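Local coordinates for protein O-methyltransferase family 3 (Niastella koreensis, PDB 7CVW) that catalyses the magnesium-dependent transfer of a methyl group from S-adenosyl-L-methionine to either hydroxyl of catechol-like compounds such as protocatechuic acid, at residues A38-P43 and G65-Y70; D22-A27 and S71-A76; A58-E63 and P132-F137; F48-A53 and M75-P80. All blocks are in the same frame, centred on the assembly; numbering follows the deposited sequence.

Interaction 1. Residues A38-P43 and G65-Y70; sequences AISVSP and GTLAGY. With SAH (S-adenosyl-L-homocysteine), chain E.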
loop_
_atom_site.group_PDB
_atom_site.type_symbol
_atom_site.label_atom_id
_atom_site.label_comp_id
_atom_site.label_asym_id
_atom_site.label_seq_id
_atom_site.Cartn_x
_atom_site.Cartn_y
_atom_site.Cartn_z
ATOM N N ALA A 38 -11.732 16.915 -12.911
ATOM C CA ALA A 38 -12.238 15.960 -11.898
ATOM C C ALA A 38 -11.195 14.866 -11.714
ATOM O O ALA A 38 -11.452 13.744 -12.110
ATOM C CB ALA A 38 -13.568 15.369 -12.329
ATOM N N ILE A 39 -10.020 15.213 -11.211
ATOM C CA ILE A 39 -8.862 14.276 -11.201
ATOM C C ILE A 39 -8.282 14.105 -9.795
ATOM O O ILE A 39 -7.123 13.672 -9.700
ATOM C CB ILE A 39 -7.813 14.716 -12.230
ATOM C CG1 ILE A 39 -7.198 16.090 -11.949
ATOM C CG2 ILE A 39 -8.421 14.636 -13.630
ATOM C CD1 ILE A 39 -6.077 16.505 -12.885
ATOM N N SER A 40 -9.043 14.389 -8.744
ATOM C CA SER A 40 -8.608 14.082 -7.355
ATOM C C SER A 40 -8.349 12.594 -7.219
ATOM O O SER A 40 -8.971 11.798 -7.944
ATOM C CB SER A 40 -9.631 14.444 -6.305
ATOM O OG SER A 40 -10.055 15.803 -6.392
ATOM N N VAL A 41 -7.547 12.209 -6.239
ATOM C CA VAL A 41 -7.533 10.774 -5.835
ATOM C C VAL A 41 -8.965 10.345 -5.461
ATOM O O VAL A 41 -9.813 11.175 -5.081
ATOM C CB VAL A 41 -6.558 10.456 -4.692
ATOM C CG1 VAL A 41 -5.124 10.699 -5.146
ATOM C CG2 VAL A 41 -6.885 11.214 -3.405
ATOM N N SER A 42 -9.234 9.053 -5.573
ATOM C CA SER A 42 -10.545 8.492 -5.168
ATOM C C SER A 42 -10.627 8.481 -3.649
ATOM O O SER A 42 -9.603 8.577 -2.958
ATOM C CB SER A 42 -10.696 7.101 -5.710
ATOM O OG SER A 42 -9.790 6.218 -5.047
ATOM N N PRO A 43 -11.833 8.372 -3.066
ATOM C CA PRO A 43 -11.969 8.235 -1.619
ATOM C C PRO A 43 -11.085 7.124 -1.031
ATOM O O PRO A 43 -10.409 7.328 -0.039
ATOM C CB PRO A 43 -13.478 7.949 -1.446
ATOM C CG PRO A 43 -14.099 8.680 -2.618
ATOM C CD PRO A 43 -13.133 8.428 -3.752
ATOM N N GLY A 65 1.224 19.187 -6.360
ATOM C CA GLY A 65 -0.039 19.117 -7.083
ATOM C C GLY A 65 -1.203 19.087 -6.114
ATOM O O GLY A 65 -1.590 18.003 -5.647
ATOM N N THR A 66 -1.789 20.237 -5.826
ATOM C CA THR A 66 -2.859 20.360 -4.810
ATOM C C THR A 66 -4.249 20.142 -5.420
ATOM O O THR A 66 -5.096 19.481 -4.768
ATOM C CB THR A 66 -2.775 21.747 -4.174
ATOM O OG1 THR A 66 -1.412 22.088 -3.918
ATOM C CG2 THR A 66 -3.604 21.838 -2.913
ATOM N N LEU A 67 -4.469 20.701 -6.596
ATOM C CA LEU A 67 -5.826 20.743 -7.193
ATOM C C LEU A 67 -6.758 21.461 -6.201
ATOM O O LEU A 67 -6.501 22.587 -5.929
ATOM C CB LEU A 67 -6.314 19.361 -7.623
ATOM C CG LEU A 67 -7.562 19.364 -8.505
ATOM C CD1 LEU A 67 -7.269 19.973 -9.859
ATOM C CD2 LEU A 67 -8.035 17.936 -8.684
ATOM N N ALA A 68 -7.799 20.786 -5.708
ATOM C CA ALA A 68 -8.748 21.399 -4.752
ATOM C C ALA A 68 -8.405 20.993 -3.308
ATOM O O ALA A 68 -9.178 21.296 -2.407
ATOM C CB ALA A 68 -10.151 20.998 -5.148
ATOM N N GLY A 69 -7.296 20.290 -3.093
ATOM C CA GLY A 69 -6.854 19.918 -1.742
ATOM C C GLY A 69 -7.494 18.638 -1.233
ATOM O O GLY A 69 -7.426 18.414 -0.019
ATOM N N TYR A 70 -8.095 17.818 -2.098
ATOM C CA TYR A 70 -8.787 16.563 -1.684
ATOM C C TYR A 70 -7.751 15.610 -1.068
ATOM O O TYR A 70 -7.899 15.152 0.081
ATOM C CB TYR A 70 -9.568 15.973 -2.856
ATOM C CG TYR A 70 -10.398 14.793 -2.451
ATOM C CD1 TYR A 70 -9.842 13.536 -2.484
ATOM C CD2 TYR A 70 -11.701 14.938 -2.007
ATOM C CE1 TYR A 70 -10.555 12.413 -2.091
ATOM C CE2 TYR A 70 -12.426 13.827 -1.601
ATOM C CZ TYR A 70 -11.853 12.572 -1.646
ATOM O OH TYR A 70 -12.532 11.486 -1.193
HETATM N N SAH E . -3.238 15.555 -5.609
HETATM C CA SAH E . -4.515 16.132 -6.076
HETATM C CB SAH E . -4.575 16.149 -7.611
HETATM C CG SAH E . -3.488 16.934 -8.265
HETATM S SD SAH E . -4.022 17.161 -10.009
HETATM C C SAH E . -5.629 15.263 -5.489
HETATM O O SAH E . -6.535 15.802 -4.965
HETATM O OXT SAH E . -5.497 14.095 -5.631
HETATM C "C5'" SAH E . -2.522 17.923 -10.704
HETATM C "C4'" SAH E . -2.317 19.318 -10.182
HETATM O "O4'" SAH E . -0.974 19.686 -10.522
HETATM C "C3'" SAH E . -3.213 20.420 -10.790
HETATM O "O3'" SAH E . -3.868 21.193 -9.802
HETATM C "C2'" SAH E . -2.242 21.281 -11.602
HETATM O "O2'" SAH E . -2.602 22.634 -11.674
HETATM C "C1'" SAH E . -0.963 21.051 -10.820
HETATM N N9 SAH E . 0.252 21.366 -11.535
HETATM C C8 SAH E . 0.470 21.324 -12.881
HETATM N N7 SAH E . 1.671 21.705 -13.216
HETATM C C5 SAH E . 2.286 22.019 -12.021
HETATM C C6 SAH E . 3.578 22.478 -11.698
HETATM N N6 SAH E . 4.506 22.739 -12.596
HETATM N N1 SAH E . 3.852 22.695 -10.410
HETATM C C2 SAH E . 2.905 22.444 -9.507
HETATM N N3 SAH E . 1.663 22.033 -9.694
HETATM C C4 SAH E . 1.415 21.808 -10.979
#
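Tyr70 and Leu67 meet residues 39-43 without a direct polar bond, while S-adenosyl-L-homocysteine lies along the same junction and is hydrogen-bonded by the backbone of both segments. This is the cofactor cleft of a class I, Rossmann-like methyltransferase: residues 65-70 form the glycine-containing loop after the first strand in the chain, and residues 38-43 close over the cofactor's amino-acid end. Val41 N gives its hydrogen to the cofactor carboxylate atom OXT at 2.9 Å, and Gly65 O receives the cofactor amino group N at 3.0 Å. A type II' turn from Thr66 to Gly69 brings Leu67 back toward Ser40. With CG anti to its backbone N (chi1 -168°), Leu67 sends CD2 to Ile39 CG1 at 3.8 Å, the two side chains crossing at about a right angle, while CD1 leans on the ribose near O3'. Ile39 CD1 ends 3.6 Å from the sulfur SD, close to where the transferable methyl would sit in the substrate cofactor. The Tyr70 ring takes Val41 CG2 at its edge, and its hydroxyl is hydrogen-bonded to Glu20. That OH also rests against the Pro43 ring, 3.5 Å from CG.

Interaction 2. Residues D22-A27 and S71-A76; sequences DALLAA and STIWMA. With SAH (S-adenosyl-L-homocysteine), chain E.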
loop_
_atom_site.group_PDB
_atom_site.type_symbol
_atom_site.label_atom_id
_atom_site.label_comp_id
_atom_site.label_asym_id
_atom_site.label_seq_id
_atom_site.Cartn_x
_atom_site.Cartn_y
_atom_site.Cartn_z
ATOM N N ASP A 22 -18.158 16.348 5.422
ATOM C CA ASP A 22 -18.554 17.535 4.633
ATOM C C ASP A 22 -17.326 18.173 3.968
ATOM O O ASP A 22 -17.459 18.610 2.844
ATOM C CB ASP A 22 -19.233 18.589 5.508
ATOM C CG ASP A 22 -19.529 19.906 4.800
ATOM O OD1 ASP A 22 -20.329 19.886 3.866
ATOM O OD2 ASP A 22 -18.933 20.932 5.180
ATOM N N ALA A 23 -16.178 18.282 4.643
ATOM C CA ALA A 23 -15.021 19.002 4.064
ATOM C C ALA A 23 -14.519 18.276 2.809
ATOM O O ALA A 23 -14.150 18.969 1.838
ATOM C CB ALA A 23 -13.926 19.162 5.070
ATOM N N LEU A 24 -14.467 16.941 2.812
ATOM C CA LEU A 24 -14.042 16.190 1.612
ATOM C C LEU A 24 -15.081 16.335 0.507
ATOM O O LEU A 24 -14.696 16.526 -0.653
ATOM C CB LEU A 24 -13.790 14.713 1.960
ATOM C CG LEU A 24 -12.497 14.475 2.722
ATOM C CD1 LEU A 24 -12.438 13.060 3.262
ATOM C CD2 LEU A 24 -11.304 14.797 1.826
ATOM N N LEU A 25 -16.366 16.165 0.826
ATOM C CA LEU A 25 -17.414 16.255 -0.213
ATOM C C LEU A 25 -17.406 17.671 -0.797
ATOM O O LEU A 25 -17.608 17.814 -2.023
ATOM C CB LEU A 25 -18.767 15.904 0.404
ATOM C CG LEU A 25 -18.902 14.455 0.855
ATOM C CD1 LEU A 25 -20.219 14.269 1.600
ATOM C CD2 LEU A 25 -18.784 13.508 -0.331
ATOM N N ALA A 26 -17.190 18.686 0.036
ATOM C CA ALA A 26 -17.186 20.095 -0.418
ATOM C C ALA A 26 -15.969 20.297 -1.334
ATOM O O ALA A 26 -16.079 21.014 -2.338
ATOM C CB ALA A 26 -17.189 21.026 0.770
ATOM N N ALA A 27 -14.824 19.705 -1.016
ATOM C CA ALA A 27 -13.644 19.796 -1.911
ATOM C C ALA A 27 -13.985 19.211 -3.290
ATOM O O ALA A 27 -13.666 19.801 -4.345
ATOM C CB ALA A 27 -12.465 19.070 -1.302
ATOM N N SER A 71 -6.683 15.293 -1.801
ATOM C CA SER A 71 -5.602 14.407 -1.290
ATOM C C SER A 71 -4.983 15.071 -0.062
ATOM O O SER A 71 -4.645 14.350 0.892
ATOM C CB SER A 71 -4.558 14.086 -2.313
ATOM O OG SER A 71 -3.998 15.258 -2.865
ATOM N N THR A 72 -4.829 16.399 -0.100
ATOM C CA THR A 72 -4.217 17.203 0.976
ATOM C C THR A 72 -4.970 16.987 2.294
ATOM O O THR A 72 -4.341 16.777 3.352
ATOM C CB THR A 72 -4.229 18.676 0.566
ATOM O OG1 THR A 72 -3.926 18.749 -0.835
ATOM C CG2 THR A 72 -3.256 19.450 1.434
ATOM N N ILE A 73 -6.290 17.053 2.248
ATOM C CA ILE A 73 -7.112 16.889 3.481
ATOM C C ILE A 73 -6.913 15.484 4.060
ATOM O O ILE A 73 -6.752 15.354 5.275
ATOM C CB ILE A 73 -8.589 17.183 3.176
ATOM C CG1 ILE A 73 -8.763 18.676 2.885
ATOM C CG2 ILE A 73 -9.493 16.712 4.302
ATOM C CD1 ILE A 73 -10.052 19.046 2.189
ATOM N N TRP A 74 -7.012 14.440 3.239
ATOM C CA TRP A 74 -6.793 13.041 3.692
ATOM C C TRP A 74 -5.436 12.935 4.398
ATOM O O TRP A 74 -5.363 12.422 5.537
ATOM C CB TRP A 74 -6.871 12.095 2.504
ATOM C CG TRP A 74 -8.251 11.661 2.118
ATOM C CD1 TRP A 74 -8.940 11.992 0.985
ATOM C CD2 TRP A 74 -9.085 10.752 2.847
ATOM N NE1 TRP A 74 -10.137 11.344 0.961
ATOM C CE2 TRP A 74 -10.257 10.575 2.095
ATOM C CE3 TRP A 74 -8.938 10.063 4.054
ATOM C CZ2 TRP A 74 -11.297 9.744 2.525
ATOM C CZ3 TRP A 74 -9.973 9.263 4.489
ATOM C CH2 TRP A 74 -11.114 9.075 3.712
ATOM N N MET A 75 -4.356 13.399 3.789
ATOM C CA MET A 75 -3.015 13.243 4.416
ATOM C C MET A 75 -2.860 14.158 5.634
ATOM O O MET A 75 -2.303 13.701 6.626
ATOM C CB MET A 75 -1.887 13.510 3.419
ATOM C CG MET A 75 -1.855 12.452 2.343
ATOM S SD MET A 75 -0.437 12.661 1.225
ATOM C CE MET A 75 -0.929 14.133 0.341
ATOM N N ALA A 76 -3.316 15.415 5.587
ATOM C CA ALA A 76 -3.090 16.363 6.707
ATOM C C ALA A 76 -3.818 15.875 7.963
ATOM O O ALA A 76 -3.334 16.125 9.091
ATOM C CB ALA A 76 -3.564 17.736 6.313
HETATM N N SAH E . -3.238 15.555 -5.609
HETATM C CA SAH E . -4.515 16.132 -6.076
HETATM C CB SAH E . -4.575 16.149 -7.611
HETATM C CG SAH E . -3.488 16.934 -8.265
HETATM S SD SAH E . -4.022 17.161 -10.009
HETATM C C SAH E . -5.629 15.263 -5.489
HETATM O O SAH E . -6.535 15.802 -4.965
HETATM O OXT SAH E . -5.497 14.095 -5.631
HETATM C "C5'" SAH E . -2.522 17.923 -10.704
HETATM C "C4'" SAH E . -2.317 19.318 -10.182
HETATM O "O4'" SAH E . -0.974 19.686 -10.522
HETATM C "C3'" SAH E . -3.213 20.420 -10.790
HETATM O "O3'" SAH E . -3.868 21.193 -9.802
HETATM C "C2'" SAH E . -2.242 21.281 -11.602
HETATM O "O2'" SAH E . -2.602 22.634 -11.674
HETATM C "C1'" SAH E . -0.963 21.051 -10.820
HETATM N N9 SAH E . 0.252 21.366 -11.535
HETATM C C8 SAH E . 0.470 21.324 -12.881
HETATM N N7 SAH E . 1.671 21.705 -13.216
HETATM C C5 SAH E . 2.286 22.019 -12.021
HETATM C C6 SAH E . 3.578 22.478 -11.698
HETATM N N6 SAH E . 4.506 22.739 -12.596
HETATM N N1 SAH E . 3.852 22.695 -10.410
HETATM C C2 SAH E . 2.905 22.444 -9.507
HETATM N N3 SAH E . 1.663 22.033 -9.694
HETATM C C4 SAH E . 1.415 21.808 -10.979
#
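Leu24 reaches from helix 22-34 to two neighbours on helix 70-76, Trp74 and Ile73. CD1 sits over one face of the Trp74 indole, 3.4 Å above the plane and displaced toward the rim, with CE2 as its nearest atom at 3.5 Å. This is a CH-pi contact, 29° off the normal of the five-membered ring, and the leucine and tryptophan side chains stand at about a right angle. The other methyl, CD2, meets Ile73 CG2 at 3.6 Å and also touches the pyrrole side of the indole; the leucine and isoleucine chains slide past each other in opposite directions. Ile73 places CG2 anti to its backbone N, beside Leu24, and extends its other branch toward Ala27, whose CB is 4.2 Å from CD1. The two helical segments run nearly antiparallel, at 159°, with axes 10.2 Å apart, and helix 70-76 is the one that follows the first strand and cofactor loop of the Rossmann-like methyltransferase fold. The first turn of this helix holds S-adenosyl-L-homocysteine. Ser71 N donates to the cofactor's carboxylate O at 3.2 Å, and Ser71 OG accepts from the cofactor amino group N at 2.9 Å. The same OG is hydrogen-bonded to Glu63, and Tyr70 brings its ring against that of Trp74.

Interaction 3. Residues A58-E63 and P132-F137; sequences AKNILE and PFDMIF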
loop_
_atom_site.group_PDB
_atom_site.type_symbol
_atom_site.label_atom_id
_atom_site.label_comp_id
_atom_site.label_asym_id
_atom_site.label_seq_id
_atom_site.Cartn_x
_atom_site.Cartn_y
_atom_site.Cartn_z
ATOM N N ALA A 58 4.071 10.421 10.248
ATOM C CA ALA A 58 4.435 11.675 9.570
ATOM C C ALA A 58 4.126 12.876 10.467
ATOM O O ALA A 58 3.024 12.982 11.018
ATOM C CB ALA A 58 3.738 11.781 8.241
ATOM N N LYS A 59 5.105 13.753 10.594
ATOM C CA LYS A 59 4.959 15.095 11.203
ATOM C C LYS A 59 5.131 16.181 10.131
ATOM O O LYS A 59 4.650 17.308 10.342
ATOM C CB LYS A 59 5.989 15.264 12.325
ATOM C CG LYS A 59 6.015 16.657 12.939
ATOM C CD LYS A 59 7.101 16.905 13.972
ATOM C CE LYS A 59 7.078 18.343 14.444
ATOM N NZ LYS A 59 8.200 18.605 15.363
ATOM N N ASN A 60 5.831 15.875 9.037
ATOM C CA ASN A 60 6.158 16.833 7.955
ATOM C C ASN A 60 5.893 16.145 6.621
ATOM O O ASN A 60 6.552 15.152 6.307
ATOM C CB ASN A 60 7.588 17.347 8.077
ATOM C CG ASN A 60 7.726 18.306 9.241
ATOM O OD1 ASN A 60 7.151 19.393 9.226
ATOM N ND2 ASN A 60 8.438 17.895 10.280
ATOM N N ILE A 61 4.938 16.666 5.869
ATOM C CA ILE A 61 4.525 16.052 4.582
ATOM C C ILE A 61 4.688 17.090 3.481
ATOM O O ILE A 61 4.391 18.293 3.730
ATOM C CB ILE A 61 3.096 15.488 4.649
ATOM C CG1 ILE A 61 2.988 14.344 5.669
ATOM C CG2 ILE A 61 2.655 15.027 3.267
ATOM C CD1 ILE A 61 1.583 13.912 5.894
ATOM N N LEU A 62 5.183 16.656 2.324
ATOM C CA LEU A 62 5.283 17.508 1.111
ATOM C C LEU A 62 4.392 16.912 0.048
ATOM O O LEU A 62 4.505 15.711 -0.212
ATOM C CB LEU A 62 6.730 17.563 0.615
ATOM C CG LEU A 62 6.995 18.304 -0.695
ATOM C CD1 LEU A 62 6.626 19.777 -0.621
ATOM C CD2 LEU A 62 8.456 18.182 -1.041
ATOM N N GLU A 63 3.584 17.744 -0.599
ATOM C CA GLU A 63 2.741 17.306 -1.734
ATOM C C GLU A 63 3.019 18.191 -2.944
ATOM O O GLU A 63 3.135 19.422 -2.796
ATOM C CB GLU A 63 1.271 17.395 -1.356
ATOM C CG GLU A 63 0.320 17.204 -2.518
ATOM C CD GLU A 63 -1.127 17.218 -2.058
ATOM O OE1 GLU A 63 -1.605 18.321 -1.653
ATOM O OE2 GLU A 63 -1.774 16.139 -2.073
ATOM N N PRO A 132 13.889 17.446 6.683
ATOM C CA PRO A 132 13.390 16.381 5.814
ATOM C C PRO A 132 11.889 16.130 6.014
ATOM O O PRO A 132 11.352 16.375 7.095
ATOM C CB PRO A 132 14.223 15.188 6.272
ATOM C CG PRO A 132 14.400 15.438 7.743
ATOM C CD PRO A 132 14.601 16.928 7.865
ATOM N N PHE A 133 11.237 15.638 4.963
ATOM C CA PHE A 133 9.819 15.246 5.009
ATOM C C PHE A 133 9.730 13.753 5.291
ATOM O O PHE A 133 10.552 12.999 4.765
ATOM C CB PHE A 133 9.100 15.624 3.713
ATOM C CG PHE A 133 9.092 17.115 3.485
ATOM C CD1 PHE A 133 8.102 17.892 4.060
ATOM C CD2 PHE A 133 10.067 17.730 2.709
ATOM C CE1 PHE A 133 8.096 19.273 3.895
ATOM C CE2 PHE A 133 10.034 19.101 2.510
ATOM C CZ PHE A 133 9.058 19.871 3.112
ATOM N N ASP A 134 8.732 13.356 6.064
ATOM C CA ASP A 134 8.505 11.936 6.422
ATOM C C ASP A 134 7.817 11.240 5.251
ATOM O O ASP A 134 8.025 10.025 5.074
ATOM C CB ASP A 134 7.650 11.866 7.681
ATOM C CG ASP A 134 8.306 12.565 8.853
ATOM O OD1 ASP A 134 9.429 12.166 9.175
ATOM O OD2 ASP A 134 7.744 13.561 9.369
ATOM N N MET A 135 6.987 11.986 4.510
ATOM C CA MET A 135 6.223 11.457 3.358
ATOM C C MET A 135 6.133 12.544 2.292
ATOM O O MET A 135 5.970 13.725 2.645
ATOM C CB MET A 135 4.831 11.008 3.779
ATOM C CG MET A 135 4.034 10.414 2.653
ATOM S SD MET A 135 2.513 9.709 3.310
ATOM C CE MET A 135 1.558 9.370 1.836
ATOM N N ILE A 136 6.290 12.141 1.031
ATOM C CA ILE A 136 6.242 13.065 -0.132
ATOM C C ILE A 136 5.296 12.454 -1.143
ATOM O O ILE A 136 5.499 11.262 -1.486
ATOM C CB ILE A 136 7.645 13.325 -0.716
ATOM C CG1 ILE A 136 8.593 13.844 0.372
ATOM C CG2 ILE A 136 7.563 14.283 -1.892
ATOM C CD1 ILE A 136 9.999 14.084 -0.067
ATOM N N PHE A 137 4.303 13.219 -1.579
ATOM C CA PHE A 137 3.320 12.780 -2.594
ATOM C C PHE A 137 3.557 13.593 -3.854
ATOM O O PHE A 137 3.319 14.799 -3.852
ATOM C CB PHE A 137 1.891 12.883 -2.061
ATOM C CG PHE A 137 0.819 12.381 -2.996
ATOM C CD1 PHE A 137 0.942 11.137 -3.602
ATOM C CD2 PHE A 137 -0.335 13.119 -3.253
ATOM C CE1 PHE A 137 -0.045 10.671 -4.453
ATOM C CE2 PHE A 137 -1.317 12.638 -4.104
ATOM C CZ PHE A 137 -1.181 11.407 -4.683
HETATM O O HOH W 1 9.555 15.250 10.381
#
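Asp134 reaches across to the turn that leads into strand 60-64. Its CB lies 3.7 Å from Ala58 CA, and CG, anti to its own carbonyl carbon (chi1 -59°), brings OD2 to two successive backbone N-H groups. Lys59 N meets OD2 at 2.9 Å from above the carboxylate plane, whereas Asn60 N comes on the anti side at 3.0 Å. A water that donates to OD2 and accepts from Asn60 ND2 gives this oxygen a third partner. OD1 is turned to a salt bridge with Arg157. Beyond this corner, strands 60-64 and 133-138 run parallel as neighbours at the centre of the Rossmann-like sheet. Leu62 N bonds to Met135 O, and Phe137 N to Leu62 O at 2.8 Å. Leu62 CB stands over the centre of the Phe133 ring, 3.6 Å above its plane in a CH-pi contact. Farther along, Glu63 OE2 lies at the edge of the Phe137 ring, 3.5 Å from CD2, and is hydrogen-bonded to Ser71.

Interaction 4. Residues F48-A53 and M75-P80; sequences FLQLLA and MARALP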
loop_
_atom_site.group_PDB
_atom_site.type_symbol
_atom_site.label_atom_id
_atom_site.label_comp_id
_atom_site.label_asym_id
_atom_site.label_seq_id
_atom_site.Cartn_x
_atom_site.Cartn_y
_atom_site.Cartn_z
ATOM N N PHE A 48 -6.029 5.346 1.759
ATOM C CA PHE A 48 -4.724 4.657 1.662
ATOM C C PHE A 48 -3.582 5.637 1.951
ATOM O O PHE A 48 -2.697 5.322 2.771
ATOM C CB PHE A 48 -4.607 3.995 0.296
ATOM C CG PHE A 48 -3.294 3.297 0.036
ATOM C CD1 PHE A 48 -2.797 2.365 0.930
ATOM C CD2 PHE A 48 -2.598 3.504 -1.141
ATOM C CE1 PHE A 48 -1.612 1.682 0.680
ATOM C CE2 PHE A 48 -1.437 2.794 -1.398
ATOM C CZ PHE A 48 -0.928 1.911 -0.479
ATOM N N LEU A 49 -3.603 6.830 1.339
ATOM C CA LEU A 49 -2.557 7.857 1.579
ATOM C C LEU A 49 -2.546 8.226 3.068
ATOM O O LEU A 49 -1.454 8.403 3.634
ATOM C CB LEU A 49 -2.834 9.077 0.694
ATOM C CG LEU A 49 -2.608 8.873 -0.810
ATOM C CD1 LEU A 49 -2.910 10.150 -1.564
ATOM C CD2 LEU A 49 -1.175 8.429 -1.127
ATOM N N GLN A 50 -3.719 8.335 3.688
ATOM C CA GLN A 50 -3.809 8.688 5.123
ATOM C C GLN A 50 -3.149 7.579 5.939
ATOM O O GLN A 50 -2.393 7.884 6.870
ATOM C CB GLN A 50 -5.263 8.905 5.519
ATOM C CG GLN A 50 -5.411 9.392 6.951
ATOM C CD GLN A 50 -6.873 9.597 7.247
ATOM O OE1 GLN A 50 -7.589 8.635 7.537
ATOM N NE2 GLN A 50 -7.339 10.839 7.152
ATOM N N LEU A 51 -3.434 6.327 5.617
ATOM C CA LEU A 51 -2.845 5.185 6.355
ATOM C C LEU A 51 -1.334 5.170 6.179
ATOM O O LEU A 51 -0.624 4.844 7.130
ATOM C CB LEU A 51 -3.492 3.893 5.859
ATOM C CG LEU A 51 -4.954 3.721 6.258
ATOM C CD1 LEU A 51 -5.568 2.533 5.549
ATOM C CD2 LEU A 51 -5.110 3.538 7.760
ATOM N N LEU A 52 -0.842 5.429 4.989
ATOM C CA LEU A 52 0.618 5.461 4.743
ATOM C C LEU A 52 1.233 6.569 5.607
ATOM O O LEU A 52 2.291 6.349 6.182
ATOM C CB LEU A 52 0.900 5.686 3.256
ATOM C CG LEU A 52 0.606 4.509 2.338
ATOM C CD1 LEU A 52 0.772 4.905 0.884
ATOM C CD2 LEU A 52 1.470 3.300 2.633
ATOM N N ALA A 53 0.591 7.734 5.696
ATOM C CA ALA A 53 1.116 8.844 6.521
ATOM C C ALA A 53 1.173 8.401 7.995
ATOM O O ALA A 53 2.154 8.685 8.666
ATOM C CB ALA A 53 0.267 10.072 6.323
ATOM N N MET A 75 -4.356 13.399 3.789
ATOM C CA MET A 75 -3.015 13.243 4.416
ATOM C C MET A 75 -2.860 14.158 5.634
ATOM O O MET A 75 -2.303 13.701 6.626
ATOM C CB MET A 75 -1.887 13.510 3.419
ATOM C CG MET A 75 -1.855 12.452 2.343
ATOM S SD MET A 75 -0.437 12.661 1.225
ATOM C CE MET A 75 -0.929 14.133 0.341
ATOM N N ALA A 76 -3.316 15.415 5.587
ATOM C CA ALA A 76 -3.090 16.363 6.707
ATOM C C ALA A 76 -3.818 15.875 7.963
ATOM O O ALA A 76 -3.334 16.125 9.091
ATOM C CB ALA A 76 -3.564 17.736 6.313
ATOM N N ARG A 77 -4.910 15.134 7.792
ATOM C CA ARG A 77 -5.644 14.577 8.955
ATOM C C ARG A 77 -4.833 13.494 9.680
ATOM O O ARG A 77 -5.223 13.177 10.816
ATOM C CB ARG A 77 -7.009 14.070 8.502
ATOM C CG ARG A 77 -7.982 15.224 8.336
ATOM C CD ARG A 77 -9.283 14.819 7.713
ATOM N NE ARG A 77 -10.232 15.906 7.779
ATOM C CZ ARG A 77 -11.437 15.905 7.206
ATOM N NH1 ARG A 77 -11.861 14.860 6.521
ATOM N NH2 ARG A 77 -12.229 16.953 7.373
ATOM N N ALA A 78 -3.731 12.979 9.127
ATOM C CA ALA A 78 -2.861 12.016 9.831
ATOM C C ALA A 78 -1.868 12.753 10.736
ATOM O O ALA A 78 -1.209 12.075 11.521
ATOM C CB ALA A 78 -2.114 11.164 8.847
ATOM N N LEU A 79 -1.689 14.062 10.576
ATOM C CA LEU A 79 -0.638 14.828 11.282
ATOM C C LEU A 79 -0.981 15.002 12.759
ATOM O O LEU A 79 -2.152 15.132 13.121
ATOM C CB LEU A 79 -0.489 16.212 10.661
ATOM C CG LEU A 79 0.064 16.267 9.240
ATOM C CD1 LEU A 79 -0.073 17.685 8.699
ATOM C CD2 LEU A 79 1.505 15.826 9.183
ATOM N N PRO A 80 0.043 15.109 13.625
ATOM C CA PRO A 80 -0.182 15.615 14.975
ATOM C C PRO A 80 -0.500 17.114 14.900
ATOM O O PRO A 80 -0.341 17.721 13.843
ATOM C CB PRO A 80 1.149 15.285 15.663
ATOM C CG PRO A 80 2.176 15.414 14.561
ATOM C CD PRO A 80 1.462 14.834 13.352
#
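Two helices on one side of the Rossmann-like sheet come together here: helix 43-55 meets the last part of helix 70-76 and the type I turn from Ala76 to Leu79. The backbones approach closely, Gln50 CA lying 4.7 Å from Met75 CA, and small side chains fill the junction. Ala53 CB meets Ala78 CB at 3.6 Å, and Gln50 O lies 3.8 Å from that same Ala78 methyl. One turn back, Leu49 CB touches Met75 CG at 3.9 Å. The Met75 chain then bends at chi3 (-71°): its sulfur comes near Met135 of the sheet, and CE turns to Phe137. Gln50 runs alongside the turn as an extended chain, its CG anti to the backbone N (chi1 -175°). This carries NE2 past Arg77 CB at 3.5 Å to a hydrogen bond with Trp74 O. Arg77 leads its guanidinium away to a salt bridge with Asp21. On another side of helix 43-55, Phe48, Leu51 and Leu52 pack on the second subunit. The two segments thus meet mainly through carbon atoms, while the polar ends of Gln50 and Arg77 are bonded to Trp74 and Asp21.

How the interactions relate
Interactions 2 and 3 are buried, whereas interactions 1 and 4 are partly open. Helix 70-76 links interactions 2 and 4, which hold it from helix 22-34 and helix 43-55 and share Met75 and Ala76. Interaction 3 belongs to the sheet, and its chemistry is backbone hydrogen bonding with a carboxylate at one end; the helix contacts 2 and 4 rely on apolar side chains. Interaction 1 differs again, since its polar bonds go to the cofactor. Glu63 of interaction 3 joins strand to helix through Ser71 and Thr72 of interaction 2, and Met75 CE packs 3.3 Å from Glu63 OE2. Val41 of interaction 1 touches both Phe137 and Leu49.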